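Long-range contacts in uncharacterized protein conserved in bacteria (Streptococcus suis, PDB 4FZ4), which probably binds glycosaminoglycans on the host cell surface through this domain and so mediates attachment of the bacterium to host cells: residues D24-Y29 / I86-E91; I80-Y85 / D128-E133; A108-D113 / E136-I141. One frame throughout, in Å; residues are numbered along the deposited sequence.

In the fold
All three contacts lie in one all-helical domain, probably the part that binds glycosaminoglycans. Interactions 1 and 2 share helix 66-95: segment 86-91 meets the loop after helix 3-23, and segment 80-85 meets helix 123-152. Interaction 3 joins the end of helix 100-110 to the same helix 123-152. Interactions 2 and 3 have centres about 9 Å apart; interaction 1 is about 14 Å from each. Interaction 1 closes before interaction 3 opens, while interaction 2 alternates with both along the chain. Y29 OH meets E83 OE1 at 2.9 Å, M138 packs on Q88 and V89, and Y129 bonds to H109 O. The three contacts thus join helix 66-95 and its neighbours continuously.

Interaction 1 (D24-Y29 / I86-E91); sequences DKVPSY and IRQVAE
D24 opens the contact with R87, where the loop after helix 3-23 runs over the side of helix 66-95 in this helical domain. D24 CA lies 4.4 Å from R87 NH1. V26 comes closer. With CG1 anti to the backbone N (chi1 -173°), this methyl is the branch that meets R87 CB, at 3.5 Å. The carbonyl of V26 takes the one hydrogen bond between the segments: R87 NH1 to V26 O, 3.0 Å, with an N-H...O angle of 158°. V26 O lies at the edge of the guanidinium, near its plane, and the donor comes nearly head-on to the C=O. The guanidinium has a second partner: NE forms a salt bridge with E83 OE2. The group is thus gripped at two nitrogens, which limits its rotation.

P27 follows. Its carbonyl lies against the aliphatic stem of R87, and its ring carbon CG touches E91 OE2 at 3.5 Å, the two side chains crossing at about a right angle. S28 CB sits over one face of the guanidinium, a looser contact.

Y29 ends the segment and is buried. Its CB meets A90 CB at 3.4 Å. Its ring touches R87 CG obliquely, through CD2 at 3.9 Å; the ring and guanidinium planes are turned 82° apart. E83, one turn before R87 on helix 66-95, holds R87 NE with OE2 and the Y29 hydroxyl with OE1. The rings of Y29 and Y35 meet. Y29 CD2 lies 3.9 Å from I86 CG2.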
loop_
_atom_site.group_PDB
_atom_site.type_symbol
_atom_site.label_atom_id
_atom_site.label_comp_id
_atom_site.label_asym_id
_atom_site.label_seq_id
_atom_site.Cartn_x
_atom_site.Cartn_y
_atom_site.Cartn_z
ATOM N N ASP A 24 0.629 -5.567 -9.459
ATOM C CA ASP A 24 1.057 -5.504 -10.853
ATOM C C ASP A 24 -0.087 -5.425 -11.857
ATOM O O ASP A 24 0.116 -4.989 -12.986
ATOM C CB ASP A 24 1.940 -6.701 -11.192
ATOM C CG ASP A 24 3.345 -6.290 -11.554
ATOM O OD1 ASP A 24 4.071 -5.808 -10.659
ATOM O OD2 ASP A 24 3.717 -6.439 -12.738
ATOM N N LYS A 25 -1.280 -5.853 -11.457
ATOM C CA LYS A 25 -2.432 -5.793 -12.349
ATOM C C LYS A 25 -3.061 -4.405 -12.306
ATOM O O LYS A 25 -3.748 -3.987 -13.240
ATOM C CB LYS A 25 -3.478 -6.836 -11.952
ATOM C CG LYS A 25 -3.199 -8.240 -12.464
ATOM C CD LYS A 25 -1.867 -8.771 -11.973
ATOM C CE LYS A 25 -1.715 -10.239 -12.324
ATOM N NZ LYS A 25 -2.852 -11.032 -11.770
ATOM N N VAL A 26 -2.824 -3.693 -11.215
ATOM C CA VAL A 26 -3.370 -2.357 -11.050
ATOM C C VAL A 26 -2.465 -1.343 -11.755
ATOM O O VAL A 26 -1.267 -1.259 -11.474
ATOM C CB VAL A 26 -3.515 -2.018 -9.544
ATOM C CG1 VAL A 26 -4.232 -0.698 -9.370
ATOM C CG2 VAL A 26 -4.283 -3.143 -8.836
ATOM N N PRO A 27 -3.029 -0.574 -12.699
ATOM C CA PRO A 27 -2.302 0.444 -13.471
ATOM C C PRO A 27 -1.546 1.438 -12.585
ATOM O O PRO A 27 -2.020 1.787 -11.502
ATOM C CB PRO A 27 -3.412 1.135 -14.267
ATOM C CG PRO A 27 -4.447 0.050 -14.437
ATOM C CD PRO A 27 -4.457 -0.597 -13.072
ATOM N N SER A 28 -0.376 1.892 -13.039
ATOM C CA SER A 28 0.395 2.863 -12.268
ATOM C C SER A 28 -0.121 4.256 -12.617
ATOM O O SER A 28 -0.540 4.497 -13.747
ATOM C CB SER A 28 1.887 2.765 -12.596
ATOM O OG SER A 28 2.646 3.617 -11.748
ATOM N N TYR A 29 -0.094 5.165 -11.650
ATOM C CA TYR A 29 -0.584 6.529 -11.854
ATOM C C TYR A 29 0.279 7.367 -12.792
ATOM O O TYR A 29 -0.160 8.412 -13.276
ATOM C CB TYR A 29 -0.720 7.234 -10.504
ATOM C CG TYR A 29 0.362 6.847 -9.527
ATOM C CD1 TYR A 29 1.675 7.285 -9.702
ATOM C CD2 TYR A 29 0.087 5.980 -8.463
ATOM C CE1 TYR A 29 2.694 6.863 -8.845
ATOM C CE2 TYR A 29 1.096 5.550 -7.604
ATOM C CZ TYR A 29 2.400 5.993 -7.800
ATOM O OH TYR A 29 3.412 5.545 -6.973
ATOM N N ILE A 86 -3.812 4.191 -3.975
ATOM C CA ILE A 86 -3.514 5.361 -4.781
ATOM C C ILE A 86 -3.577 5.082 -6.287
ATOM O O ILE A 86 -4.065 5.923 -7.052
ATOM C CB ILE A 86 -2.158 5.984 -4.376
ATOM C CG1 ILE A 86 -2.260 6.492 -2.932
ATOM C CG2 ILE A 86 -1.828 7.184 -5.278
ATOM C CD1 ILE A 86 -0.980 7.111 -2.404
ATOM N N ARG A 87 -3.104 3.912 -6.718
ATOM C CA ARG A 87 -3.185 3.578 -8.131
ATOM C C ARG A 87 -4.644 3.551 -8.549
ATOM O O ARG A 87 -4.975 3.964 -9.656
ATOM C CB ARG A 87 -2.554 2.215 -8.433
ATOM C CG ARG A 87 -1.041 2.270 -8.619
ATOM C CD ARG A 87 -0.479 0.953 -9.125
ATOM N NE ARG A 87 0.922 0.810 -8.744
ATOM C CZ ARG A 87 1.706 -0.197 -9.108
ATOM N NH1 ARG A 87 1.233 -1.169 -9.880
ATOM N NH2 ARG A 87 2.962 -0.245 -8.681
ATOM N N GLN A 88 -5.519 3.073 -7.662
ATOM C CA GLN A 88 -6.951 3.000 -7.972
ATOM C C GLN A 88 -7.600 4.376 -8.086
ATOM O O GLN A 88 -8.328 4.643 -9.032
ATOM C CB GLN A 88 -7.690 2.167 -6.916
ATOM C CG GLN A 88 -7.388 0.654 -6.970
ATOM C CD GLN A 88 -8.064 -0.102 -5.826
ATOM O OE1 GLN A 88 -9.290 -0.118 -5.716
ATOM N NE2 GLN A 88 -7.264 -0.716 -4.964
ATOM N N VAL A 89 -7.330 5.254 -7.126
ATOM C CA VAL A 89 -7.896 6.599 -7.154
ATOM C C VAL A 89 -7.391 7.357 -8.380
ATOM O O VAL A 89 -8.153 8.059 -9.040
ATOM C CB VAL A 89 -7.516 7.383 -5.899
ATOM C CG1 VAL A 89 -8.126 8.773 -5.953
ATOM C CG2 VAL A 89 -7.985 6.632 -4.670
ATOM N N ALA A 90 -6.106 7.219 -8.689
ATOM C CA ALA A 90 -5.547 7.894 -9.856
ATOM C C ALA A 90 -6.406 7.532 -11.055
ATOM O O ALA A 90 -6.823 8.399 -11.821
ATOM C CB ALA A 90 -4.122 7.442 -10.099
ATOM N N GLU A 91 -6.681 6.238 -11.200
ATOM C CA GLU A 91 -7.487 5.741 -12.308
ATOM C C GLU A 91 -8.901 6.295 -12.241
ATOM O O GLU A 91 -9.451 6.748 -13.251
ATOM C CB GLU A 91 -7.532 4.209 -12.292
ATOM C CG GLU A 91 -7.794 3.605 -13.660
ATOM C CD GLU A 91 -6.601 3.739 -14.598
ATOM O OE1 GLU A 91 -5.870 4.749 -14.510
ATOM O OE2 GLU A 91 -6.399 2.839 -15.437
#

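Interaction 2 (I80-Y85 / D128-E133)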
loop_
_atom_site.group_PDB
_atom_site.type_symbol
_atom_site.label_atom_id
_atom_site.label_comp_id
_atom_site.label_asym_id
_atom_site.label_seq_id
_atom_site.Cartn_x
_atom_site.Cartn_y
_atom_site.Cartn_z
ATOM N N ILE A 80 2.169 -1.693 0.487
ATOM C CA ILE A 80 1.652 -2.204 -0.782
ATOM C C ILE A 80 0.198 -1.758 -0.946
ATOM O O ILE A 80 -0.219 -1.340 -2.031
ATOM C CB ILE A 80 1.699 -3.741 -0.828
ATOM C CG1 ILE A 80 3.158 -4.203 -0.963
ATOM C CG2 ILE A 80 0.838 -4.259 -1.992
ATOM C CD1 ILE A 80 3.348 -5.696 -0.754
ATOM N N LYS A 81 -0.572 -1.843 0.138
ATOM C CA LYS A 81 -1.971 -1.431 0.094
ATOM C C LYS A 81 -2.102 0.033 -0.318
ATOM O O LYS A 81 -2.914 0.380 -1.183
ATOM C CB LYS A 81 -2.638 -1.644 1.455
ATOM C CG LYS A 81 -3.543 -2.861 1.500
ATOM C CD LYS A 81 -4.595 -2.770 0.395
ATOM C CE LYS A 81 -5.436 -4.032 0.294
ATOM N NZ LYS A 81 -6.354 -3.970 -0.886
ATOM N N VAL A 82 -1.293 0.892 0.296
ATOM C CA VAL A 82 -1.334 2.313 -0.020
ATOM C C VAL A 82 -1.057 2.561 -1.503
ATOM O O VAL A 82 -1.812 3.268 -2.169
ATOM C CB VAL A 82 -0.337 3.107 0.875
ATOM C CG1 VAL A 82 -0.260 4.567 0.435
ATOM C CG2 VAL A 82 -0.803 3.043 2.324
ATOM N N GLU A 83 0.021 1.979 -2.018
ATOM C CA GLU A 83 0.366 2.131 -3.428
ATOM C C GLU A 83 -0.822 1.655 -4.257
ATOM O O GLU A 83 -1.140 2.215 -5.305
ATOM C CB GLU A 83 1.601 1.281 -3.741
ATOM C CG GLU A 83 1.853 1.048 -5.213
ATOM C CD GLU A 83 2.220 2.313 -5.978
ATOM O OE1 GLU A 83 2.176 3.417 -5.386
ATOM O OE2 GLU A 83 2.550 2.201 -7.180
ATOM N N ASN A 84 -1.486 0.613 -3.770
ATOM C CA ASN A 84 -2.634 0.040 -4.462
ATOM C C ASN A 84 -3.815 1.022 -4.446
ATOM O O ASN A 84 -4.387 1.335 -5.487
ATOM C CB ASN A 84 -3.025 -1.278 -3.778
ATOM C CG ASN A 84 -3.983 -2.103 -4.604
ATOM O OD1 ASN A 84 -4.928 -1.576 -5.184
ATOM N ND2 ASN A 84 -3.746 -3.411 -4.660
ATOM N N TYR A 85 -4.195 1.479 -3.251
ATOM C CA TYR A 85 -5.273 2.451 -3.121
ATOM C C TYR A 85 -5.027 3.658 -4.015
ATOM O O TYR A 85 -5.921 4.099 -4.735
ATOM C CB TYR A 85 -5.384 2.944 -1.677
ATOM C CG TYR A 85 -5.903 1.914 -0.706
ATOM C CD1 TYR A 85 -6.515 0.742 -1.167
ATOM C CD2 TYR A 85 -5.847 2.136 0.675
ATOM C CE1 TYR A 85 -7.061 -0.173 -0.292
ATOM C CE2 TYR A 85 -6.400 1.217 1.566
ATOM C CZ TYR A 85 -7.009 0.066 1.069
ATOM O OH TYR A 85 -7.616 -0.828 1.926
ATOM N N ASP A 128 -2.766 0.976 11.617
ATOM C CA ASP A 128 -3.931 1.743 12.044
ATOM C C ASP A 128 -4.424 2.670 10.925
ATOM O O ASP A 128 -5.582 2.585 10.496
ATOM C CB ASP A 128 -3.573 2.563 13.285
ATOM C CG ASP A 128 -4.791 3.151 13.969
ATOM O OD1 ASP A 128 -5.484 3.990 13.356
ATOM O OD2 ASP A 128 -5.049 2.768 15.129
ATOM N N TYR A 129 -3.541 3.549 10.456
ATOM C CA TYR A 129 -3.889 4.490 9.396
ATOM C C TYR A 129 -4.366 3.785 8.138
ATOM O O TYR A 129 -5.277 4.258 7.469
ATOM C CB TYR A 129 -2.694 5.376 9.023
ATOM C CG TYR A 129 -2.853 6.021 7.658
ATOM C CD1 TYR A 129 -3.680 7.134 7.475
ATOM C CD2 TYR A 129 -2.215 5.482 6.540
ATOM C CE1 TYR A 129 -3.871 7.692 6.202
ATOM C CE2 TYR A 129 -2.392 6.024 5.276
ATOM C CZ TYR A 129 -3.225 7.129 5.108
ATOM O OH TYR A 129 -3.421 7.643 3.840
ATOM N N VAL A 130 -3.738 2.661 7.809
ATOM C CA VAL A 130 -4.119 1.932 6.607
ATOM C C VAL A 130 -5.429 1.164 6.750
ATOM O O VAL A 130 -6.305 1.261 5.892
ATOM C CB VAL A 130 -3.024 0.941 6.189
ATOM C CG1 VAL A 130 -3.445 0.215 4.906
ATOM C CG2 VAL A 130 -1.705 1.677 5.993
ATOM N N ASP A 131 -5.572 0.397 7.825
ATOM C CA ASP A 131 -6.791 -0.378 8.013
ATOM C C ASP A 131 -7.976 0.496 8.373
ATOM O O ASP A 131 -9.122 0.081 8.235
ATOM C CB ASP A 131 -6.606 -1.452 9.090
ATOM C CG ASP A 131 -5.745 -2.619 8.617
ATOM O OD1 ASP A 131 -5.657 -2.848 7.392
ATOM O OD2 ASP A 131 -5.169 -3.327 9.471
ATOM N N ARG A 132 -7.702 1.709 8.830
ATOM C CA ARG A 132 -8.775 2.606 9.205
ATOM C C ARG A 132 -8.932 3.803 8.294
ATOM O O ARG A 132 -9.630 3.727 7.292
ATOM C CB ARG A 132 -8.587 3.070 10.649
ATOM C CG ARG A 132 -8.923 1.994 11.654
ATOM C CD ARG A 132 -8.744 2.484 13.073
ATOM N NE ARG A 132 -9.325 1.549 14.031
ATOM C CZ ARG A 132 -10.631 1.357 14.196
ATOM N NH1 ARG A 132 -11.509 2.039 13.469
ATOM N NH2 ARG A 132 -11.058 0.473 15.087
ATOM N N GLU A 133 -8.281 4.909 8.628
ATOM C CA GLU A 133 -8.423 6.106 7.819
ATOM C C GLU A 133 -8.360 5.856 6.308
ATOM O O GLU A 133 -9.284 6.202 5.584
ATOM C CB GLU A 133 -7.383 7.151 8.214
ATOM C CG GLU A 133 -7.645 8.489 7.534
ATOM C CD GLU A 133 -6.631 9.552 7.874
ATOM O OE1 GLU A 133 -6.752 10.662 7.317
ATOM O OE2 GLU A 133 -5.718 9.283 8.683
#
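V82 and V130 both hold CG1 anti to the backbone N (chi1 173° and -179°), which leaves CG2 beside the N and anti to the carbonyl carbon. These torsions bring two methyls together at 4.0 Å, V82 CG2 to V130 CG2. The contact is a helix-helix packing in the helical domain, between helix 66-95 and helix 123-152. The short segments run in broadly the same direction, at 41°, and their axes come no closer than 10.6 Å. Only a few side chains span that gap.

V130 is the central one. Its other methyl, CG1, meets K81 CB at 4.0 Å, while the lysine chain beyond CB heads elsewhere. V82 CG2 also lies near the edge of the Y129 ring, 4.5 Å from CE2. The Y129 hydroxyl is bonded to the backbone O of H109, which links this contact to helix 100-110.

Y85 comes in one turn after K81. Its hydroxyl bonds to S135, and the hydroxyl of S135 also bonds to V130 O, so this one serine ties the tyrosine to the pi turn at 130-133. V130 O lies at the edge of the Y85 ring, with Y85 CE2 4.3 Å from it.

Interaction 3 (A108-D113 / E136-I141); sequences AHLKQD and EAMGRI
H109 and L110 press against A137 and its neighbours, where helix 100-110 ends against helix 123-152 in the helical domain. The tightly packed part of the contact is apolar, and its residues L110, A137, M138 and I141 are buried. A137 CB meets H109 CB at 3.5 Å and lies obliquely to the imidazole ring. L110 reaches in beside it. Its CD1 methyl is shared by three residues of the other helix, A137, M138 and I141. It meets I141 tip to tip, CD1 to CD1, at 3.9 Å. The L110 and M138 side chains cross at about a right angle, with L110 CD1 4.0 Å from M138 SD. The M138 chain bends at chi2 (57°), which carries its sulfur toward this leucine. M138 and I141 also pack on V89 of helix 66-95, so the apolar cluster joins three helices.

The outer side is polar, and it is exposed to solvent at R140. Few atoms meet there, though they come close. The R140 guanidinium comes to the imidazole of H109 with the two planes 73° apart. H109 CD2 lies at the edge of the guanidinium, near its plane. The R140 chain bends at chi3 (-66°), which folds the group back over its own helix, with A137 CA above one face. Each polar end has its main partner beyond these segments: R140 NE forms a salt bridge with E105, and H109 ND1 bonds to E133. Each side chain is thus held by a partner of its own. At this polar margin, R140 NH2 stands 3.3 Å from H109 CD2.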
loop_
_atom_site.group_PDB
_atom_site.type_symbol
_atom_site.label_atom_id
_atom_site.label_comp_id
_atom_site.label_asym_id
_atom_site.label_seq_id
_atom_site.Cartn_x
_atom_site.Cartn_y
_atom_site.Cartn_z
ATOM N N ALA A 108 -7.811 14.525 1.574
ATOM C CA ALA A 108 -7.908 14.474 3.022
ATOM C C ALA A 108 -7.369 13.201 3.675
ATOM O O ALA A 108 -6.790 13.265 4.748
ATOM C CB ALA A 108 -9.364 14.667 3.435
ATOM N N HIS A 109 -7.532 12.052 3.023
ATOM C CA HIS A 109 -7.138 10.797 3.649
ATOM C C HIS A 109 -6.116 9.881 2.992
ATOM O O HIS A 109 -5.562 9.018 3.669
ATOM C CB HIS A 109 -8.395 9.967 3.912
ATOM C CG HIS A 109 -9.461 10.694 4.668
ATOM N ND1 HIS A 109 -9.296 11.116 5.971
ATOM C CD2 HIS A 109 -10.723 11.044 4.317
ATOM C CE1 HIS A 109 -10.411 11.691 6.389
ATOM N NE2 HIS A 109 -11.292 11.660 5.405
ATOM N N LEU A 110 -5.859 10.040 1.700
ATOM C CA LEU A 110 -4.922 9.138 1.044
ATOM C C LEU A 110 -3.688 9.784 0.449
ATOM O O LEU A 110 -2.600 9.216 0.524
ATOM C CB LEU A 110 -5.653 8.331 -0.039
ATOM C CG LEU A 110 -6.883 7.556 0.461
ATOM C CD1 LEU A 110 -7.871 7.334 -0.674
ATOM C CD2 LEU A 110 -6.445 6.248 1.087
ATOM N N LYS A 111 -3.852 10.961 -0.142
ATOM C CA LYS A 111 -2.720 11.646 -0.759
ATOM C C LYS A 111 -1.522 11.692 0.175
ATOM O O LYS A 111 -1.641 12.112 1.318
ATOM C CB LYS A 111 -3.098 13.070 -1.176
ATOM C CG LYS A 111 -1.964 13.800 -1.870
ATOM C CD LYS A 111 -2.359 15.185 -2.356
ATOM C CE LYS A 111 -1.164 15.859 -3.026
ATOM N NZ LYS A 111 -1.493 17.194 -3.594
ATOM N N GLN A 112 -0.376 11.252 -0.335
ATOM C CA GLN A 112 0.872 11.226 0.421
ATOM C C GLN A 112 1.691 12.480 0.112
ATOM O O GLN A 112 1.902 12.819 -1.056
ATOM C CB GLN A 112 1.691 9.985 0.047
ATOM C CG GLN A 112 0.972 8.663 0.267
ATOM C CD GLN A 112 0.837 8.309 1.729
ATOM O OE1 GLN A 112 1.834 8.146 2.434
ATOM N NE2 GLN A 112 -0.401 8.185 2.197
ATOM N N ASP A 113 2.157 13.153 1.162
ATOM C CA ASP A 113 2.952 14.377 1.027
ATOM C C ASP A 113 3.961 14.473 2.157
ATOM O O ASP A 113 3.772 13.873 3.219
ATOM C CB ASP A 113 2.045 15.613 1.064
ATOM C CG ASP A 113 1.651 16.102 -0.325
ATOM O OD1 ASP A 113 0.719 16.929 -0.418
ATOM O OD2 ASP A 113 2.276 15.672 -1.323
ATOM N N GLU A 136 -11.179 3.372 4.999
ATOM C CA GLU A 136 -12.479 4.015 5.119
ATOM C C GLU A 136 -12.704 4.922 3.912
ATOM O O GLU A 136 -13.707 4.808 3.219
ATOM C CB GLU A 136 -12.541 4.872 6.388
ATOM C CG GLU A 136 -12.194 4.150 7.680
ATOM C CD GLU A 136 -13.359 3.394 8.267
ATOM O OE1 GLU A 136 -14.159 2.842 7.485
ATOM O OE2 GLU A 136 -13.463 3.343 9.513
ATOM N N ALA A 137 -11.754 5.821 3.669
ATOM C CA ALA A 137 -11.857 6.769 2.565
ATOM C C ALA A 137 -11.938 6.059 1.219
ATOM O O ALA A 137 -12.607 6.529 0.297
ATOM C CB ALA A 137 -10.673 7.724 2.593
ATOM N N MET A 138 -11.255 4.928 1.109
ATOM C CA MET A 138 -11.267 4.158 -0.120
ATOM C C MET A 138 -12.686 3.627 -0.338
ATOM O O MET A 138 -13.203 3.623 -1.459
ATOM C CB MET A 138 -10.285 2.997 -0.006
ATOM C CG MET A 138 -9.773 2.501 -1.333
ATOM S SD MET A 138 -8.980 3.823 -2.263
ATOM C CE MET A 138 -9.269 3.245 -3.894
ATOM N N GLY A 139 -13.316 3.187 0.750
ATOM C CA GLY A 139 -14.670 2.677 0.664
ATOM C C GLY A 139 -15.656 3.748 0.231
ATOM O O GLY A 139 -16.503 3.525 -0.633
ATOM N N ARG A 140 -15.549 4.926 0.826
ATOM C CA ARG A 140 -16.451 6.011 0.479
ATOM C C ARG A 140 -16.237 6.405 -0.977
ATOM O O ARG A 140 -17.188 6.635 -1.717
ATOM C CB ARG A 140 -16.225 7.202 1.414
ATOM C CG ARG A 140 -16.615 6.893 2.873
ATOM C CD ARG A 140 -16.694 8.171 3.721
ATOM N NE ARG A 140 -15.384 8.800 3.885
ATOM C CZ ARG A 140 -14.513 8.481 4.843
ATOM N NH1 ARG A 140 -14.810 7.548 5.737
ATOM N NH2 ARG A 140 -13.330 9.084 4.890
ATOM N N ILE A 141 -14.982 6.467 -1.393
ATOM C CA ILE A 141 -14.690 6.811 -2.771
ATOM C C ILE A 141 -15.402 5.817 -3.694
ATOM O O ILE A 141 -15.993 6.204 -4.704
ATOM C CB ILE A 141 -13.169 6.781 -3.027
ATOM C CG1 ILE A 141 -12.531 8.024 -2.416
ATOM C CG2 ILE A 141 -12.879 6.682 -4.515
ATOM C CD1 ILE A 141 -11.063 8.196 -2.762
#